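Local coordinates for Peptide/nickel transport system substrate-binding protein (Listeria monocytogenes serotype 1/2a, PDB 5KZT) that binds peptides and probably hands them to a membrane transporter for uptake, as an OppA-type solute-binding protein, at residues P58-A61 with E65-K68; D212-K217 with T520-Y525; D285-F288 with N292-K295; K353-G358 with K392-L397. All blocks are in the same frame, centred on the assembly; numbering follows the deposited sequence.

Contact 1: residues P58-A61 with E65-K68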
loop_
_atom_site.group_PDB
_atom_site.type_symbol
_atom_site.label_atom_id
_atom_site.label_comp_id
_atom_site.label_asym_id
_atom_site.label_seq_id
_atom_site.Cartn_x
_atom_site.Cartn_y
_atom_site.Cartn_z
ATOM N N PRO A 58 12.494 11.979 3.324
ATOM C CA PRO A 58 13.317 11.003 4.014
ATOM C C PRO A 58 14.508 11.655 4.686
ATOM O O PRO A 58 15.180 12.495 4.093
ATOM C CB PRO A 58 13.768 10.045 2.894
ATOM C CG PRO A 58 12.756 10.245 1.812
ATOM C CD PRO A 58 12.430 11.700 1.879
ATOM N N ALA A 59 14.726 11.282 5.939
ATOM C CA ALA A 59 15.823 11.792 6.752
ATOM C C ALA A 59 16.560 10.598 7.351
ATOM O O ALA A 59 15.960 9.551 7.629
ATOM C CB ALA A 59 15.281 12.687 7.846
ATOM N N ILE A 60 17.857 10.753 7.578
ATOM C CA ILE A 60 18.623 9.665 8.151
ATOM C C ILE A 60 18.011 9.199 9.477
ATOM O O ILE A 60 17.547 10.014 10.280
ATOM C CB ILE A 60 20.137 9.980 8.282
ATOM C CG1 ILE A 60 20.408 11.184 9.186
ATOM C CG2 ILE A 60 20.729 10.172 6.900
ATOM C CD1 ILE A 60 21.883 11.423 9.425
ATOM N N ALA A 61 17.948 7.879 9.633
ATOM C CA ALA A 61 17.404 7.215 10.819
ATOM C C ALA A 61 18.431 6.187 11.300
ATOM O O ALA A 61 19.191 6.492 12.213
ATOM C CB ALA A 61 16.063 6.578 10.513
ATOM N N GLU A 65 24.992 9.333 9.576
ATOM C CA GLU A 65 25.215 10.614 8.920
ATOM C C GLU A 65 24.875 10.520 7.430
ATOM O O GLU A 65 24.576 9.440 6.925
ATOM C CB GLU A 65 26.667 11.088 9.143
ATOM C CG GLU A 65 27.719 10.176 8.521
ATOM C CD GLU A 65 29.156 10.553 8.880
ATOM O OE1 GLU A 65 29.429 10.897 10.046
ATOM O OE2 GLU A 65 30.031 10.481 7.988
ATOM N N GLU A 66 24.921 11.666 6.747
ATOM C CA GLU A 66 24.636 11.755 5.298
ATOM C C GLU A 66 25.650 10.897 4.550
ATOM O O GLU A 66 26.838 11.016 4.812
ATOM C CB GLU A 66 24.777 13.200 4.787
ATOM C CG GLU A 66 23.860 14.224 5.440
ATOM C CD GLU A 66 22.397 13.902 5.209
ATOM O OE1 GLU A 66 21.908 14.170 4.091
ATOM O OE2 GLU A 66 21.738 13.387 6.138
ATOM N N PRO A 67 25.195 10.015 3.642
ATOM C CA PRO A 67 26.151 9.125 2.965
ATOM C C PRO A 67 27.133 9.842 2.070
ATOM O O PRO A 67 26.868 10.944 1.615
ATOM C CB PRO A 67 25.272 8.218 2.100
ATOM C CG PRO A 67 23.919 8.796 2.143
ATOM C CD PRO A 67 23.799 9.678 3.330
ATOM N N LYS A 68 28.259 9.191 1.826
ATOM C CA LYS A 68 29.156 9.587 0.756
ATOM C C LYS A 68 28.592 8.970 -0.526
ATOM O O LYS A 68 28.287 7.770 -0.556
ATOM C CB LYS A 68 30.575 9.086 1.042
ATOM C CG LYS A 68 31.531 9.192 -0.129
ATOM C CD LYS A 68 32.974 8.979 0.295
ATOM C CE LYS A 68 33.301 7.525 0.605
ATOM N NZ LYS A 68 34.681 7.402 1.166
HETATM O O HOH W 1 18.908 13.266 6.702
#

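Contact 2: residues D212-K217 with T520-Y525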
loop_
_atom_site.group_PDB
_atom_site.type_symbol
_atom_site.label_atom_id
_atom_site.label_comp_id
_atom_site.label_asym_id
_atom_site.label_seq_id
_atom_site.Cartn_x
_atom_site.Cartn_y
_atom_site.Cartn_z
ATOM N N ASP A 212 12.290 0.723 25.136
ATOM C CA ASP A 212 13.372 1.245 25.982
ATOM C C ASP A 212 14.776 1.011 25.399
ATOM O O ASP A 212 15.735 1.614 25.865
ATOM C CB ASP A 212 13.275 0.658 27.395
ATOM C CG ASP A 212 13.809 1.598 28.462
ATOM O OD1 ASP A 212 15.029 1.888 28.490
ATOM O OD2 ASP A 212 13.001 2.047 29.303
ATOM N N LYS A 213 14.901 0.152 24.384
ATOM C CA LYS A 213 16.184 -0.051 23.685
ATOM C C LYS A 213 16.294 0.673 22.341
ATOM O O LYS A 213 17.263 0.456 21.598
ATOM C CB LYS A 213 16.430 -1.540 23.495
ATOM C CG LYS A 213 16.639 -2.288 24.793
ATOM C CD LYS A 213 17.347 -3.603 24.522
ATOM C CE LYS A 213 17.201 -4.587 25.675
ATOM N NZ LYS A 213 15.790 -5.057 25.784
ATOM N N TYR A 214 15.313 1.519 22.013
ATOM C CA TYR A 214 15.380 2.352 20.812
ATOM C C TYR A 214 16.376 3.493 21.014
ATOM O O TYR A 214 16.345 4.160 22.049
ATOM C CB TYR A 214 13.995 2.903 20.476
ATOM C CG TYR A 214 13.930 3.803 19.271
ATOM C CD1 TYR A 214 14.444 3.407 18.040
ATOM C CD2 TYR A 214 13.316 5.060 19.356
ATOM C CE1 TYR A 214 14.373 4.244 16.932
ATOM C CE2 TYR A 214 13.223 5.888 18.265
ATOM C CZ TYR A 214 13.751 5.485 17.051
ATOM O OH TYR A 214 13.655 6.334 15.977
ATOM N N TRP A 215 17.254 3.706 20.023
ATOM C CA TRP A 215 18.332 4.710 20.124
ATOM C C TRP A 215 17.784 6.123 20.342
ATOM O O TRP A 215 18.415 6.919 21.013
ATOM C CB TRP A 215 19.276 4.689 18.884
ATOM C CG TRP A 215 18.642 5.182 17.610
ATOM C CD1 TRP A 215 17.972 4.433 16.693
ATOM C CD2 TRP A 215 18.597 6.530 17.140
ATOM N NE1 TRP A 215 17.495 5.232 15.685
ATOM C CE2 TRP A 215 17.870 6.526 15.933
ATOM C CE3 TRP A 215 19.079 7.751 17.638
ATOM C CZ2 TRP A 215 17.614 7.700 15.200
ATOM C CZ3 TRP A 215 18.841 8.922 16.899
ATOM C CH2 TRP A 215 18.107 8.879 15.689
ATOM N N ASP A 216 16.621 6.429 19.778
ATOM C CA ASP A 216 16.026 7.774 19.895
ATOM C C ASP A 216 14.811 7.812 20.847
ATOM O O ASP A 216 13.881 8.611 20.672
ATOM C CB ASP A 216 15.641 8.279 18.503
ATOM C CG ASP A 216 15.794 9.771 18.343
ATOM O OD1 ASP A 216 16.469 10.407 19.179
ATOM O OD2 ASP A 216 15.241 10.308 17.360
ATOM N N LYS A 217 14.846 6.983 21.884
ATOM C CA LYS A 217 13.696 6.830 22.788
ATOM C C LYS A 217 13.330 8.108 23.553
ATOM O O LYS A 217 12.171 8.281 23.942
ATOM C CB LYS A 217 13.940 5.696 23.778
ATOM C CG LYS A 217 14.987 6.012 24.842
ATOM C CD LYS A 217 15.442 4.768 25.574
ATOM C CE LYS A 217 16.424 5.127 26.661
ATOM N NZ LYS A 217 16.865 3.889 27.349
ATOM N N THR A 520 3.475 7.726 11.355
ATOM C CA THR A 520 4.625 7.570 12.238
ATOM C C THR A 520 4.205 8.153 13.578
ATOM O O THR A 520 4.005 9.369 13.690
ATOM C CB THR A 520 5.864 8.283 11.696
ATOM O OG1 THR A 520 6.199 7.737 10.408
ATOM C CG2 THR A 520 7.056 8.108 12.662
ATOM N N TYR A 521 4.045 7.281 14.574
ATOM C CA TYR A 521 3.606 7.692 15.903
ATOM C C TYR A 521 4.749 8.120 16.817
ATOM O O TYR A 521 4.481 8.535 17.954
ATOM C CB TYR A 521 2.843 6.566 16.604
ATOM C CG TYR A 521 1.704 5.984 15.812
ATOM C CD1 TYR A 521 0.780 6.810 15.140
ATOM C CD2 TYR A 521 1.525 4.624 15.744
ATOM C CE1 TYR A 521 -0.277 6.269 14.415
ATOM C CE2 TYR A 521 0.465 4.069 15.026
ATOM C CZ TYR A 521 -0.429 4.890 14.360
ATOM O OH TYR A 521 -1.450 4.303 13.635
ATOM N N LYS A 522 5.989 8.011 16.331
ATOM C CA LYS A 522 7.209 8.213 17.121
ATOM C C LYS A 522 7.127 9.420 18.048
ATOM O O LYS A 522 7.410 9.268 19.221
ATOM C CB LYS A 522 8.426 8.346 16.202
ATOM C CG LYS A 522 9.758 8.551 16.892
ATOM C CD LYS A 522 10.877 8.720 15.874
ATOM C CE LYS A 522 12.129 9.238 16.556
ATOM N NZ LYS A 522 13.295 9.262 15.638
ATOM N N GLU A 523 6.753 10.588 17.522
ATOM C CA GLU A 523 6.801 11.847 18.302
ATOM C C GLU A 523 5.419 12.408 18.587
ATOM O O GLU A 523 5.283 13.555 18.998
ATOM C CB GLU A 523 7.678 12.884 17.599
ATOM C CG GLU A 523 9.106 12.403 17.357
ATOM C CD GLU A 523 10.076 13.532 17.010
ATOM O OE1 GLU A 523 10.250 14.460 17.813
ATOM O OE2 GLU A 523 10.724 13.474 15.949
ATOM N N THR A 524 4.390 11.598 18.372
ATOM C CA THR A 524 3.035 11.933 18.750
ATOM C C THR A 524 2.936 12.040 20.268
ATOM O O THR A 524 3.622 11.325 21.003
ATOM C CB THR A 524 2.082 10.867 18.203
ATOM O OG1 THR A 524 2.306 10.790 16.795
ATOM C CG2 THR A 524 0.613 11.177 18.490
ATOM N N TYR A 525 2.113 12.962 20.735
ATOM C CA TYR A 525 1.890 13.109 22.182
ATOM C C TYR A 525 0.503 13.673 22.441
ATOM O O TYR A 525 -0.169 14.137 21.509
ATOM C CB TYR A 525 3.000 13.998 22.823
ATOM C CG TYR A 525 2.961 15.441 22.405
ATOM C CD1 TYR A 525 3.637 15.880 21.266
ATOM C CD2 TYR A 525 2.247 16.380 23.151
ATOM C CE1 TYR A 525 3.585 17.220 20.876
ATOM C CE2 TYR A 525 2.186 17.707 22.770
ATOM C CZ TYR A 525 2.850 18.126 21.641
ATOM O OH TYR A 525 2.754 19.454 21.273
#

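Contact 3: residues D285-F288 with N292-K295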
loop_
_atom_site.group_PDB
_atom_site.type_symbol
_atom_site.label_atom_id
_atom_site.label_comp_id
_atom_site.label_asym_id
_atom_site.label_seq_id
_atom_site.Cartn_x
_atom_site.Cartn_y
_atom_site.Cartn_z
ATOM N N ASP A 285 -9.275 -19.096 -19.136
ATOM C CA ASP A 285 -9.685 -17.714 -19.393
ATOM C C ASP A 285 -11.022 -17.482 -18.730
ATOM O O ASP A 285 -11.870 -18.353 -18.760
ATOM C CB ASP A 285 -9.868 -17.438 -20.889
ATOM C CG ASP A 285 -8.571 -17.469 -21.675
ATOM O OD1 ASP A 285 -7.452 -17.460 -21.111
ATOM O OD2 ASP A 285 -8.684 -17.507 -22.909
ATOM N N THR A 286 -11.190 -16.316 -18.122
ATOM C CA THR A 286 -12.486 -15.865 -17.619
ATOM C C THR A 286 -13.124 -14.995 -18.704
ATOM O O THR A 286 -12.495 -14.674 -19.712
ATOM C CB THR A 286 -12.341 -14.994 -16.363
ATOM O OG1 THR A 286 -11.719 -13.763 -16.725
ATOM C CG2 THR A 286 -11.515 -15.693 -15.276
ATOM N N VAL A 287 -14.355 -14.561 -18.476
ATOM C CA VAL A 287 -15.001 -13.611 -19.410
ATOM C C VAL A 287 -14.241 -12.284 -19.575
ATOM O O VAL A 287 -14.381 -11.609 -20.609
ATOM C CB VAL A 287 -16.467 -13.297 -19.022
ATOM C CG1 VAL A 287 -17.322 -14.561 -19.115
ATOM C CG2 VAL A 287 -16.573 -12.631 -17.643
ATOM N N PHE A 288 -13.447 -11.910 -18.567
ATOM C CA PHE A 288 -12.685 -10.677 -18.624
ATOM C C PHE A 288 -11.424 -10.801 -19.468
ATOM O O PHE A 288 -10.711 -9.827 -19.619
ATOM C CB PHE A 288 -12.360 -10.174 -17.218
ATOM C CG PHE A 288 -13.567 -9.807 -16.419
ATOM C CD1 PHE A 288 -14.427 -8.822 -16.867
ATOM C CD2 PHE A 288 -13.820 -10.403 -15.188
ATOM C CE1 PHE A 288 -15.539 -8.473 -16.133
ATOM C CE2 PHE A 288 -14.932 -10.055 -14.446
ATOM C CZ PHE A 288 -15.791 -9.076 -14.913
ATOM N N ASN A 292 -13.988 -6.243 -24.637
ATOM C CA ASN A 292 -15.288 -5.601 -24.664
ATOM C C ASN A 292 -16.047 -5.795 -23.353
ATOM O O ASN A 292 -16.730 -4.874 -22.913
ATOM C CB ASN A 292 -16.132 -6.089 -25.828
ATOM C CG ASN A 292 -15.895 -5.286 -27.082
ATOM O OD1 ASN A 292 -15.799 -4.060 -27.039
ATOM N ND2 ASN A 292 -15.823 -5.966 -28.200
ATOM N N ILE A 293 -15.915 -6.976 -22.744
ATOM C CA ILE A 293 -16.558 -7.259 -21.461
ATOM C C ILE A 293 -15.941 -6.415 -20.331
ATOM O O ILE A 293 -16.692 -5.877 -19.502
ATOM C CB ILE A 293 -16.522 -8.768 -21.140
ATOM C CG1 ILE A 293 -17.275 -9.574 -22.224
ATOM C CG2 ILE A 293 -17.061 -9.071 -19.745
ATOM C CD1 ILE A 293 -18.733 -9.210 -22.409
ATOM N N ARG A 294 -14.607 -6.281 -20.313
ATOM C CA ARG A 294 -13.931 -5.377 -19.357
ATOM C C ARG A 294 -14.454 -3.936 -19.491
ATOM O O ARG A 294 -14.765 -3.277 -18.489
ATOM C CB ARG A 294 -12.401 -5.386 -19.555
ATOM C CG ARG A 294 -11.754 -6.735 -19.262
ATOM C CD ARG A 294 -10.268 -6.606 -19.044
ATOM N NE ARG A 294 -9.525 -6.121 -20.210
ATOM C CZ ARG A 294 -9.104 -6.859 -21.237
ATOM N NH1 ARG A 294 -9.391 -8.162 -21.342
ATOM N NH2 ARG A 294 -8.398 -6.271 -22.205
ATOM N N LYS A 295 -14.541 -3.476 -20.744
ATOM C CA LYS A 295 -15.000 -2.121 -21.076
ATOM C C LYS A 295 -16.447 -1.899 -20.625
ATOM O O LYS A 295 -16.781 -0.822 -20.147
ATOM C CB LYS A 295 -14.870 -1.862 -22.589
ATOM C CG LYS A 295 -15.225 -0.440 -23.011
ATOM C CD LYS A 295 -15.062 -0.208 -24.508
ATOM C CE LYS A 295 -13.604 -0.046 -24.926
ATOM N NZ LYS A 295 -13.020 1.206 -24.370
#

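Contact 4: residues K353-G358 with K392-L397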
loop_
_atom_site.group_PDB
_atom_site.type_symbol
_atom_site.label_atom_id
_atom_site.label_comp_id
_atom_site.label_asym_id
_atom_site.label_seq_id
_atom_site.Cartn_x
_atom_site.Cartn_y
_atom_site.Cartn_z
ATOM N N LYS A 353 -22.800 -0.589 -25.667
ATOM C CA LYS A 353 -22.182 -0.926 -26.956
ATOM C C LYS A 353 -21.118 -2.032 -26.785
ATOM O O LYS A 353 -21.156 -3.047 -27.483
ATOM C CB LYS A 353 -21.550 0.322 -27.606
ATOM C CG LYS A 353 -20.932 0.055 -28.976
ATOM C CD LYS A 353 -20.343 1.286 -29.651
ATOM C CE LYS A 353 -20.172 1.013 -31.144
ATOM N NZ LYS A 353 -19.117 1.847 -31.784
ATOM N N ALA A 354 -20.189 -1.823 -25.854
ATOM C CA ALA A 354 -19.155 -2.818 -25.551
ATOM C C ALA A 354 -19.761 -4.128 -25.047
ATOM O O ALA A 354 -19.313 -5.205 -25.418
ATOM C CB ALA A 354 -18.167 -2.269 -24.521
ATOM N N TRP A 355 -20.777 -4.031 -24.188
ATOM C CA TRP A 355 -21.458 -5.211 -23.651
ATOM C C TRP A 355 -22.072 -6.084 -24.760
ATOM O O TRP A 355 -21.812 -7.291 -24.809
ATOM C CB TRP A 355 -22.523 -4.767 -22.651
ATOM C CG TRP A 355 -23.330 -5.845 -22.015
ATOM C CD1 TRP A 355 -24.671 -6.010 -22.124
ATOM C CD2 TRP A 355 -22.873 -6.860 -21.120
ATOM N NE1 TRP A 355 -25.086 -7.072 -21.369
ATOM C CE2 TRP A 355 -23.999 -7.620 -20.744
ATOM C CE3 TRP A 355 -21.620 -7.199 -20.588
ATOM C CZ2 TRP A 355 -23.914 -8.712 -19.892
ATOM C CZ3 TRP A 355 -21.536 -8.288 -19.740
ATOM C CH2 TRP A 355 -22.677 -9.034 -19.401
ATOM N N LYS A 356 -22.859 -5.479 -25.646
ATOM C CA LYS A 356 -23.485 -6.240 -26.754
ATOM C C LYS A 356 -22.428 -6.935 -27.645
ATOM O O LYS A 356 -22.582 -8.108 -28.008
ATOM C CB LYS A 356 -24.428 -5.352 -27.596
ATOM C CG LYS A 356 -25.678 -4.878 -26.840
ATOM C CD LYS A 356 -26.813 -4.374 -27.730
ATOM C CE LYS A 356 -26.769 -2.875 -28.021
ATOM N NZ LYS A 356 -27.067 -2.025 -26.833
ATOM N N ALA A 357 -21.352 -6.216 -27.959
ATOM C CA ALA A 357 -20.281 -6.735 -28.826
ATOM C C ALA A 357 -19.494 -7.865 -28.164
ATOM O O ALA A 357 -19.184 -8.873 -28.800
ATOM C CB ALA A 357 -19.344 -5.612 -29.237
ATOM N N GLY A 358 -19.164 -7.685 -26.888
ATOM C CA GLY A 358 -18.524 -8.733 -26.091
ATOM C C GLY A 358 -19.350 -10.006 -26.002
ATOM O O GLY A 358 -18.825 -11.082 -26.215
ATOM N N LYS A 392 -28.367 -3.263 -13.404
ATOM C CA LYS A 392 -29.385 -2.438 -14.058
ATOM C C LYS A 392 -28.956 -1.993 -15.462
ATOM O O LYS A 392 -29.797 -1.870 -16.337
ATOM C CB LYS A 392 -29.781 -1.229 -13.202
ATOM C CG LYS A 392 -28.852 -0.029 -13.307
ATOM C CD LYS A 392 -29.364 1.155 -12.510
ATOM C CE LYS A 392 -28.394 2.320 -12.610
ATOM N NZ LYS A 392 -28.653 3.282 -11.509
ATOM N N ASN A 393 -27.660 -1.746 -15.661
ATOM C CA ASN A 393 -27.145 -1.184 -16.921
ATOM C C ASN A 393 -26.814 -2.234 -18.001
ATOM O O ASN A 393 -26.881 -1.917 -19.186
ATOM C CB ASN A 393 -25.906 -0.297 -16.671
ATOM C CG ASN A 393 -26.248 1.041 -15.998
ATOM O OD1 ASN A 393 -27.313 1.589 -16.207
ATOM N ND2 ASN A 393 -25.313 1.581 -15.223
ATOM N N LEU A 394 -26.464 -3.456 -17.588
ATOM C CA LEU A 394 -25.993 -4.489 -18.496
ATOM C C LEU A 394 -26.885 -5.741 -18.448
ATOM O O LEU A 394 -26.673 -6.639 -17.628
ATOM C CB LEU A 394 -24.546 -4.844 -18.150
ATOM C CG LEU A 394 -23.519 -3.714 -18.190
ATOM C CD1 LEU A 394 -22.159 -4.307 -17.899
ATOM C CD2 LEU A 394 -23.500 -3.001 -19.535
ATOM N N ASP A 395 -27.855 -5.803 -19.362
ATOM C CA ASP A 395 -28.891 -6.854 -19.386
ATOM C C ASP A 395 -28.268 -8.229 -19.562
ATOM O O ASP A 395 -27.488 -8.439 -20.491
ATOM C CB ASP A 395 -29.882 -6.626 -20.537
ATOM C CG ASP A 395 -30.700 -5.340 -20.395
ATOM O OD1 ASP A 395 -30.815 -4.787 -19.287
ATOM O OD2 ASP A 395 -31.246 -4.878 -21.420
ATOM N N GLY A 396 -28.630 -9.156 -18.676
ATOM C CA GLY A 396 -28.077 -10.509 -18.664
ATOM C C GLY A 396 -26.854 -10.693 -17.777
ATOM O O GLY A 396 -26.254 -11.760 -17.769
ATOM N N LEU A 397 -26.470 -9.665 -17.028
ATOM C CA LEU A 397 -25.330 -9.759 -16.118
ATOM C C LEU A 397 -25.840 -10.001 -14.702
ATOM O O LEU A 397 -26.689 -9.253 -14.207
ATOM C CB LEU A 397 -24.484 -8.481 -16.174
ATOM C CG LEU A 397 -23.244 -8.446 -15.273
ATOM C CD1 LEU A 397 -22.210 -9.480 -15.678
ATOM C CD2 LEU A 397 -22.618 -7.064 -15.282
#

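Contact 1: residues P58-A61 with E65-K68
Ile60 meets the backbone of Glu65 and the carboxylate of Glu66 where the chain leaves the short antiparallel pair of strands 50-52 and 58-60 and turns toward strand 68-69. The contact is local and lies at the surface of an OppA-type solute-binding protein. Its tight part is the packing of the Ile60 side chain. The end of that side chain presses on the main chain of the next loop, with CD1 of Ile60 3.5 Å from Glu65 CA and 3.7 Å from Glu65 C. The CG2 branch of Ile60 lies 3.5 Å from Glu66 OE2. CG1 of Ile60 sits between the backbone N and the carbonyl carbon (chi1 61°), and the chain runs on extended from there to CD1. Ile60 also touches Tyr50 of the partner strand, and Pro67 packs on the same tyrosine.

The looser side is polar and wet. The Glu66 chain starts away from strand 58-60, then bends at chi2 (-61°) and brings its carboxylate back across Ile60 at about a right angle. The two segments share no direct hydrogen bond. A water bridges them instead. It accepts from the backbone N of Ile60 at 2.9 Å, and it donates to the carboxylate through a 2.9 Å bond to Glu66 OE2.

Contact 2: residues D212-K217 with T520-Y525
Lys522 reaches across to Tyr214 and Asp216, and its ammonium group carries the contact. The ionic part is a salt bridge, with Lys522 NZ 2.8 Å from Asp216 OD2. The lysine uses the anti lone pair of that oxygen, the one away from OD1. A second charged pair lies within 212-217, where Lys217 NZ bonds to Asp212 OD1 at 2.9 Å and also to the carbonyl oxygen of Asp212.

A further hydrogen bond runs from Lys522 NZ to Tyr214 OH over 3.0 Å. The same hydroxyl is bonded to Glu47 OE1, while Glu47 OE2 takes the indole N-H of Trp215. Glu47 thus links both aromatic residues and probably adds to the negative potential around the lysine.

The packing is slight. Lys522 CE lies at the edge of the Tyr214 ring, in its plane, 3.9 Å from Tyr214 CE2. The lysine chain is fully extended, beginning with CG anti to the backbone N (chi1 -180°), and it crosses the tyrosine at about a right angle. Within the tyrosine's own segment, the backbone N of Asp216 sits over one face of the Tyr214 ring, 3.6 Å above the plane. Both lysine and tyrosine also touch Pro193.

Each segment holds a type I beta turn, Tyr214 to Lys217 and Tyr521 to Thr524. A salt bridge and a hydrogen bond between these two turns join the loop between strands 205-210 and 224-229 to the turn between strands 519-520 and 525-526 near the C terminus.

Contact 3: residues D285-F288 with N292-K295
Ile293 and Arg294 of helix 291-299 fold back on Val287 and Phe288, which lie just before that helix. Ile293 comes first. Its CB lies 3.6 Å from the carbonyl oxygen of Val287. Its CG2 branch, anti to the backbone N, reaches toward both residues of the 3-10 segment. This methyl is 4.2 Å from Val287 CG2 and 3.9 Å from Phe288 CD1. Val287 CG2 in turn sits over the centre of one face of the Phe288 ring. The Ile293 methyl meets that ring obliquely.

The segment 285-288 is the lead-in from strand 284-285 to the helix. It contains an ST turn, in which Thr286 OG1 accepts from the backbone N of Phe288. Thr286 OG1 is also bonded to Asn278 O, just past strand 264-277. Val287 and Ile293 both pack on Ile367 of strand 367-374, one of the strands of the large mixed sheet.

Arg294 follows. Its CG lies 4.0 Å from Phe288 CB, and a bend at chi3 (-63°) turns the guanidinium toward the Phe288 carbonyl. Arg294 NH1 donates to Phe288 O at 2.7 Å, with an N-H...O angle of 163°. The oxygen lies in the guanidinium plane. NE and NH2 of Arg294 are bonded to Val489 O and Asp488 O, so three backbone carbonyls fix the group.

Contact 4: residues K353-G358 with K392-L397
A type II beta turn, Leu394 to Leu397, links helix 377-393 to strand 397-404, and Trp355 of helix 348-362 packs on it. CG of Trp355 is anti to the backbone N (chi1 179°), and the indole extends from its helix to the turn. Leu394 lies over one face. Its CB makes a CH-pi contact 3.8 Å from the centroid of the five-membered ring of Trp355, almost on the ring normal. Nearer the root of the tryptophan, Leu394 CD2 is 3.7 Å from Trp355 CB, and Leu394 CD1 approaches the six-membered ring near CE3.

The indole N-H is used at the ring edge. Trp355 NE1 donates to Asp395 O over 2.9 Å, with an N-H...O angle of 155°. The oxygen lies in the plane of the ring, while the donor stands above the carbonyl plane, 36° out of it. At the far corner of the indole, Trp355 CH2 meets Leu397 CB at 3.7 Å. The backbone angles of Gly396 call for glycine, and the turn is closed by the bond from Leu397 N to Leu394 O.

Trp355 also touches Ala296 of helix 291-299 and Ile367 of strand 367-374. Leu397 packs on Ile297 of that helix, and on Ile367 and Val369 of that strand, so the tryptophan and the turn share a core with both.

How the contacts relate
From the N terminus, contact 1 comes first and closes a short loop between strands 58-60 and 68-69. Contact 2 opens at 212-217 and closes near the C terminus at 520-525, making the longest loop. Contacts 3 and 4 are both nested inside it, one after the other, and no two contacts cross. Contacts 1 and 2 touch through Ala61 O and Trp215 CZ2 on one side of the chain's centre. Contact 2 ties the 205-210/224-229 loop to the C-terminal turn. On the opposite side, contact 3 ties helix 291-299 to its lead-in, and contact 4 ties helix 348-362 to the turn after helix 377-393. They meet where Asn292 and Ile293 pack on helix 348-362.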